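Local atomic coordinates of aminoglycoside N(3)-acetyltransferase, AAC(3)-IVa (Escherichia coli, PDB entry 6MN3), a protein that transfers the acetyl group of acetyl-CoA to the 3-amino group of 2-deoxystreptamine aminoglycosides, probably conferring resistance to antibiotics such as gentamicin and apramycin. Residues Glu48-Ala53 and Gly58-Pro63; Gly42-Ile47 and Trp92-Val97. All coordinates share one frame; numbering follows the deposited sequence.

Contact 1: Glu48-Ala53 and Gly58-Pro63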
loop_
_atom_site.group_PDB
_atom_site.type_symbol
_atom_site.label_atom_id
_atom_site.label_comp_id
_atom_site.label_asym_id
_atom_site.label_seq_id
_atom_site.Cartn_x
_atom_site.Cartn_y
_atom_site.Cartn_z
ATOM N N GLU A 48 10.165 -13.454 -5.429
ATOM C CA GLU A 48 11.490 -13.574 -6.032
ATOM C C GLU A 48 11.571 -12.799 -7.340
ATOM O O GLU A 48 12.614 -12.216 -7.661
ATOM C CB GLU A 48 11.836 -15.046 -6.263
ATOM C CG GLU A 48 12.424 -15.749 -5.051
ATOM C CD GLU A 48 12.646 -17.232 -5.291
ATOM O OE1 GLU A 48 12.483 -17.681 -6.447
ATOM O OE2 GLU A 48 12.978 -17.951 -4.323
ATOM N N ALA A 49 10.479 -12.780 -8.109
ATOM C CA ALA A 49 10.456 -11.996 -9.338
ATOM C C ALA A 49 10.535 -10.505 -9.038
ATOM O O ALA A 49 11.268 -9.768 -9.708
ATOM C CB ALA A 49 9.199 -12.318 -10.145
ATOM N N LEU A 50 9.785 -10.045 -8.033
ATOM C CA LEU A 50 9.841 -8.640 -7.647
ATOM C C LEU A 50 11.240 -8.253 -7.189
ATOM O O LEU A 50 11.755 -7.193 -7.565
ATOM C CB LEU A 50 8.825 -8.357 -6.542
ATOM C CG LEU A 50 7.351 -8.371 -6.944
ATOM C CD1 LEU A 50 6.465 -8.357 -5.712
ATOM C CD2 LEU A 50 7.035 -7.191 -7.844
ATOM N N ARG A 51 11.873 -9.103 -6.381
ATOM C CA ARG A 51 13.205 -8.789 -5.883
ATOM C C ARG A 51 14.242 -8.843 -6.997
ATOM O O ARG A 51 15.189 -8.049 -7.006
ATOM C CB ARG A 51 13.576 -9.741 -4.748
ATOM C CG ARG A 51 12.620 -9.677 -3.567
ATOM C CD ARG A 51 13.317 -10.026 -2.268
ATOM N NE ARG A 51 14.310 -9.022 -1.894
ATOM C CZ ARG A 51 15.180 -9.173 -0.900
ATOM N NH1 ARG A 51 15.178 -10.290 -0.184
ATOM N NH2 ARG A 51 16.052 -8.213 -0.623
ATOM N N ALA A 52 14.077 -9.764 -7.948
ATOM C CA ALA A 52 15.014 -9.841 -9.064
ATOM C C ALA A 52 14.885 -8.629 -9.977
ATOM O O ALA A 52 15.892 -8.088 -10.444
ATOM C CB ALA A 52 14.796 -11.136 -9.844
ATOM N N ALA A 53 13.651 -8.189 -10.244
ATOM C CA ALA A 53 13.457 -6.988 -11.049
ATOM C C ALA A 53 14.072 -5.768 -10.375
ATOM O O ALA A 53 14.594 -4.874 -11.052
ATOM C CB ALA A 53 11.969 -6.763 -11.305
ATOM N N GLY A 58 17.906 -2.566 -5.164
ATOM C CA GLY A 58 16.529 -2.186 -4.939
ATOM C C GLY A 58 15.998 -2.641 -3.594
ATOM O O GLY A 58 16.508 -3.565 -2.966
ATOM N N THR A 59 14.939 -1.968 -3.150
ATOM C CA THR A 59 14.282 -2.287 -1.890
ATOM C C THR A 59 12.798 -2.494 -2.140
ATOM O O THR A 59 12.140 -1.637 -2.742
ATOM C CB THR A 59 14.500 -1.183 -0.854
ATOM O OG1 THR A 59 15.903 -1.032 -0.613
ATOM C CG2 THR A 59 13.800 -1.537 0.451
ATOM N N LEU A 60 12.278 -3.629 -1.683
ATOM C CA LEU A 60 10.882 -4.003 -1.869
ATOM C C LEU A 60 10.116 -3.773 -0.575
ATOM O O LEU A 60 10.543 -4.228 0.489
ATOM C CB LEU A 60 10.772 -5.468 -2.293
ATOM C CG LEU A 60 9.375 -6.081 -2.328
ATOM C CD1 LEU A 60 8.517 -5.386 -3.374
ATOM C CD2 LEU A 60 9.470 -7.576 -2.603
ATOM N N VAL A 61 8.990 -3.068 -0.668
ATOM C CA VAL A 61 8.182 -2.724 0.496
ATOM C C VAL A 61 6.755 -3.202 0.271
ATOM O O VAL A 61 6.221 -3.096 -0.837
ATOM C CB VAL A 61 8.203 -1.208 0.783
ATOM C CG1 VAL A 61 7.650 -0.931 2.169
ATOM C CG2 VAL A 61 9.615 -0.655 0.649
ATOM N N MET A 62 6.138 -3.724 1.327
ATOM C CA MET A 62 4.763 -4.194 1.294
ATOM C C MET A 62 4.062 -3.823 2.591
ATOM O O MET A 62 4.697 -3.767 3.651
ATOM C CB MET A 62 4.680 -5.716 1.104
ATOM C CG MET A 62 5.180 -6.210 -0.231
ATOM S SD MET A 62 4.876 -7.971 -0.394
ATOM C CE MET A 62 6.017 -8.390 -1.708
ATOM N N PRO A 63 2.757 -3.565 2.538
ATOM C CA PRO A 63 1.995 -3.407 3.780
ATOM C C PRO A 63 2.016 -4.702 4.575
ATOM O O PRO A 63 2.125 -5.797 4.018
ATOM C CB PRO A 63 0.583 -3.065 3.292
ATOM C CG PRO A 63 0.524 -3.593 1.898
ATOM C CD PRO A 63 1.908 -3.425 1.343
#

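Contact 2: Gly42-Ile47 and Trp92-Val97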
loop_
_atom_site.group_PDB
_atom_site.type_symbol
_atom_site.label_atom_id
_atom_site.label_comp_id
_atom_site.label_asym_id
_atom_site.label_seq_id
_atom_site.Cartn_x
_atom_site.Cartn_y
_atom_site.Cartn_z
ATOM N N GLY A 42 4.415 -20.142 -7.095
ATOM C CA GLY A 42 3.463 -19.497 -6.220
ATOM C C GLY A 42 3.871 -18.127 -5.712
ATOM O O GLY A 42 4.613 -17.386 -6.364
ATOM N N PRO A 43 3.378 -17.766 -4.520
ATOM C CA PRO A 43 3.642 -16.412 -3.993
ATOM C C PRO A 43 5.117 -16.104 -3.799
ATOM O O PRO A 43 5.548 -14.977 -4.080
ATOM C CB PRO A 43 2.878 -16.403 -2.659
ATOM C CG PRO A 43 1.858 -17.500 -2.782
ATOM C CD PRO A 43 2.501 -18.551 -3.633
ATOM N N LEU A 44 5.905 -17.062 -3.303
ATOM C CA LEU A 44 7.349 -16.861 -3.208
ATOM C C LEU A 44 7.959 -16.578 -4.570
ATOM O O LEU A 44 8.888 -15.768 -4.687
ATOM C CB LEU A 44 8.024 -18.077 -2.580
ATOM C CG LEU A 44 7.385 -18.712 -1.358
ATOM C CD1 LEU A 44 7.893 -20.150 -1.171
ATOM C CD2 LEU A 44 7.694 -17.842 -0.149
ATOM N N GLY A 45 7.461 -17.250 -5.609
ATOM C CA GLY A 45 7.944 -16.969 -6.948
ATOM C C GLY A 45 7.654 -15.544 -7.377
ATOM O O GLY A 45 8.475 -14.903 -8.039
ATOM N N LEU A 46 6.483 -15.025 -7.001
ATOM C CA LEU A 46 6.177 -13.628 -7.289
ATOM C C LEU A 46 7.096 -12.695 -6.513
ATOM O O LEU A 46 7.554 -11.679 -7.048
ATOM C CB LEU A 46 4.712 -13.335 -6.965
ATOM C CG LEU A 46 4.279 -11.877 -7.121
ATOM C CD1 LEU A 46 4.497 -11.411 -8.555
ATOM C CD2 LEU A 46 2.828 -11.707 -6.713
ATOM N N ILE A 47 7.378 -13.024 -5.250
ATOM C CA ILE A 47 8.296 -12.211 -4.459
ATOM C C ILE A 47 9.699 -12.259 -5.054
ATOM O O ILE A 47 10.367 -11.228 -5.189
ATOM C CB ILE A 47 8.282 -12.669 -2.991
ATOM C CG1 ILE A 47 6.937 -12.336 -2.344
ATOM C CG2 ILE A 47 9.419 -12.028 -2.218
ATOM C CD1 ILE A 47 6.655 -13.131 -1.086
ATOM N N TRP A 92 6.963 -10.952 4.818
ATOM C CA TRP A 92 7.619 -10.546 6.056
ATOM C C TRP A 92 8.266 -11.709 6.797
ATOM O O TRP A 92 9.097 -11.473 7.682
ATOM C CB TRP A 92 6.619 -9.840 6.973
ATOM C CG TRP A 92 5.626 -10.760 7.613
ATOM C CD1 TRP A 92 4.401 -11.110 7.127
ATOM C CD2 TRP A 92 5.773 -11.447 8.863
ATOM N NE1 TRP A 92 3.774 -11.969 7.996
ATOM C CE2 TRP A 92 4.596 -12.192 9.069
ATOM C CE3 TRP A 92 6.785 -11.503 9.826
ATOM C CZ2 TRP A 92 4.405 -12.987 10.198
ATOM C CZ3 TRP A 92 6.592 -12.292 10.946
ATOM C CH2 TRP A 92 5.412 -13.022 11.123
ATOM N N ARG A 93 7.910 -12.950 6.465
ATOM C CA ARG A 93 8.463 -14.113 7.145
ATOM C C ARG A 93 9.791 -14.574 6.565
ATOM O O ARG A 93 10.452 -15.426 7.170
ATOM C CB ARG A 93 7.469 -15.278 7.097
ATOM C CG ARG A 93 6.057 -14.909 7.504
ATOM C CD ARG A 93 5.121 -16.092 7.343
ATOM N NE ARG A 93 3.726 -15.713 7.541
ATOM C CZ ARG A 93 3.086 -15.798 8.701
ATOM N NH1 ARG A 93 3.714 -16.250 9.777
ATOM N NH2 ARG A 93 1.815 -15.428 8.785
ATOM N N LEU A 94 10.194 -14.041 5.420
ATOM C CA LEU A 94 11.411 -14.467 4.751
ATOM C C LEU A 94 12.629 -13.897 5.466
ATOM O O LEU A 94 12.510 -13.035 6.339
ATOM C CB LEU A 94 11.352 -14.049 3.284
ATOM C CG LEU A 94 10.176 -14.688 2.543
ATOM C CD1 LEU A 94 9.929 -14.008 1.206
ATOM C CD2 LEU A 94 10.409 -16.181 2.364
ATOM N N PRO A 95 13.826 -14.396 5.154
ATOM C CA PRO A 95 15.024 -13.886 5.831
ATOM C C PRO A 95 15.353 -12.455 5.431
ATOM O O PRO A 95 15.166 -12.049 4.282
ATOM C CB PRO A 95 16.123 -14.854 5.379
ATOM C CG PRO A 95 15.404 -16.093 5.003
ATOM C CD PRO A 95 14.114 -15.632 4.404
ATOM N N ASN A 96 15.844 -11.695 6.411
ATOM C CA ASN A 96 16.401 -10.348 6.274
ATOM C C ASN A 96 15.405 -9.287 5.814
ATOM O O ASN A 96 15.829 -8.181 5.453
ATOM C CB ASN A 96 17.614 -10.302 5.331
ATOM C CG ASN A 96 18.571 -11.462 5.530
ATOM O OD1 ASN A 96 18.220 -12.622 5.332
ATOM N ND2 ASN A 96 19.793 -11.147 5.936
ATOM N N VAL A 97 14.105 -9.563 5.816
ATOM C CA VAL A 97 13.120 -8.517 5.559
ATOM C C VAL A 97 12.687 -7.930 6.895
ATOM O O VAL A 97 12.302 -8.661 7.817
ATOM C CB VAL A 97 11.920 -9.047 4.752
ATOM C CG1 VAL A 97 11.907 -10.551 4.725
ATOM C CG2 VAL A 97 10.600 -8.489 5.282
#

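Contact 1: Glu48-Ala53 and Gly58-Pro63
Leu60 points its side chain from strand 59-63 at helix 42-54 and meets it between two consecutive residues, Leu50 and Arg51. One methyl does the touching. Leu60 CD2 lies 3.9 Å from Arg51 CG and 4.1 Å from Leu50 CB, so it rests against the roots of both side chains rather than their ends. The Leu60 and Arg51 side chains cross at about a right angle. Arg51 offers its aliphatic part here. Its chain bends at CG-CD (chi3 67°), and the guanidinium ends up farther from Leu60 than CG does.

Leu50 is used at both ends. Its CB faces Leu60, while its CD1 methyl reaches on to Met62, two residues further along the strand. Leu50 CD1 and Met62 CE are 4.0 Å apart. Met62 is extended beyond CG, which carries its terminal methyl well out from the strand toward the helix. The two side chains meet at a slant, end methyl to end methyl.

The contact is apolar and buried, and it covers 163 Å² in all. The axes of the helix and strand segments approach to 8.5 Å and run at 140°, nearer antiparallel than parallel. This is helix-on-sheet packing within a beta-alpha-beta crossover. Helix 42-54 belongs to the connection between the parallel neighbours 26-31 and 59-63 of the mixed sheet.

Neighbouring elements border the contact. Helix 9-19 packs on the helix through Leu16 against Leu50, and Phe91 of helix 86-91 touches both Leu60 and Met62. Within the sheet, strand 59-63 bonds through its backbone to strand 26-31 on one side and to Ala109 of strand 106-109 on the other.

Contact 2: Gly42-Ile47 and Trp92-Val97
The backbone N of Ile47 bonds to Pro43 O at 2.9 Å, an i to i+4 backbone bond of helix 42-54, and the Ile47 side chain points toward Leu94. Leu94 opens a type II beta turn that ends at Val97, in the loop between helix 86-91 and strand 98-99. Pro95 and Asn96 take its two middle positions; Asn96 has the positive phi of 64° usual for the third residue of such a turn. The contact thus packs the N-terminal part of helix 42-54 against a beta turn.

Leu94 reaches across with its two methyls, one for each helix partner. Its CD1 meets Ile47 tip to tip, 4.0 Å from Ile47 CG2 and 4.1 Å from Ile47 CD1. Ile47 CG1 lies beside the backbone N (chi1 -69°), which turns the methyls ending both branches, CG2 and CD1, toward this one methyl. Leu94 CD2 lies 4.1 Å from Leu44 CD2, and the two side chains run obliquely past each other. Leu44 CB does not aim at the loop, but the end of the side chain comes nearer. Ile47 is buried and also touches Val87 and Phe91 of helix 86-91, while Leu44 touches Thr90.

Just before Leu94, two side chains of the loop bond to Asp89 of helix 86-91: Trp92 NE1 by a hydrogen bond, Arg93 NH2 by a salt bridge. Arg93 lies along one face of the indole: its CG sits 3.5 Å above the Trp92 ring plane, over the centre, and Trp92 CZ2 lies 3.3 Å above the plane of the Arg93 guanidinium.

From the N terminus, the chain passes through strand 26-31 and enters helix 42-54, which serves both contacts. Residues 42-47 belong to contact 2 and the following ones, 48-53, to contact 1. Contact 1 closes first, over a short connection of four residues, and ties the helix to strand 59-63 of the sheet. Contact 2 closes later, after 44 residues that include helix 86-91, and ties the N-terminal part of the helix to the loop before strand 98-99. Contact 1 falls wholly within that longer span, so the two do not cross. They join where Met62 CE packs 4.1 Å from Ile47 CG1.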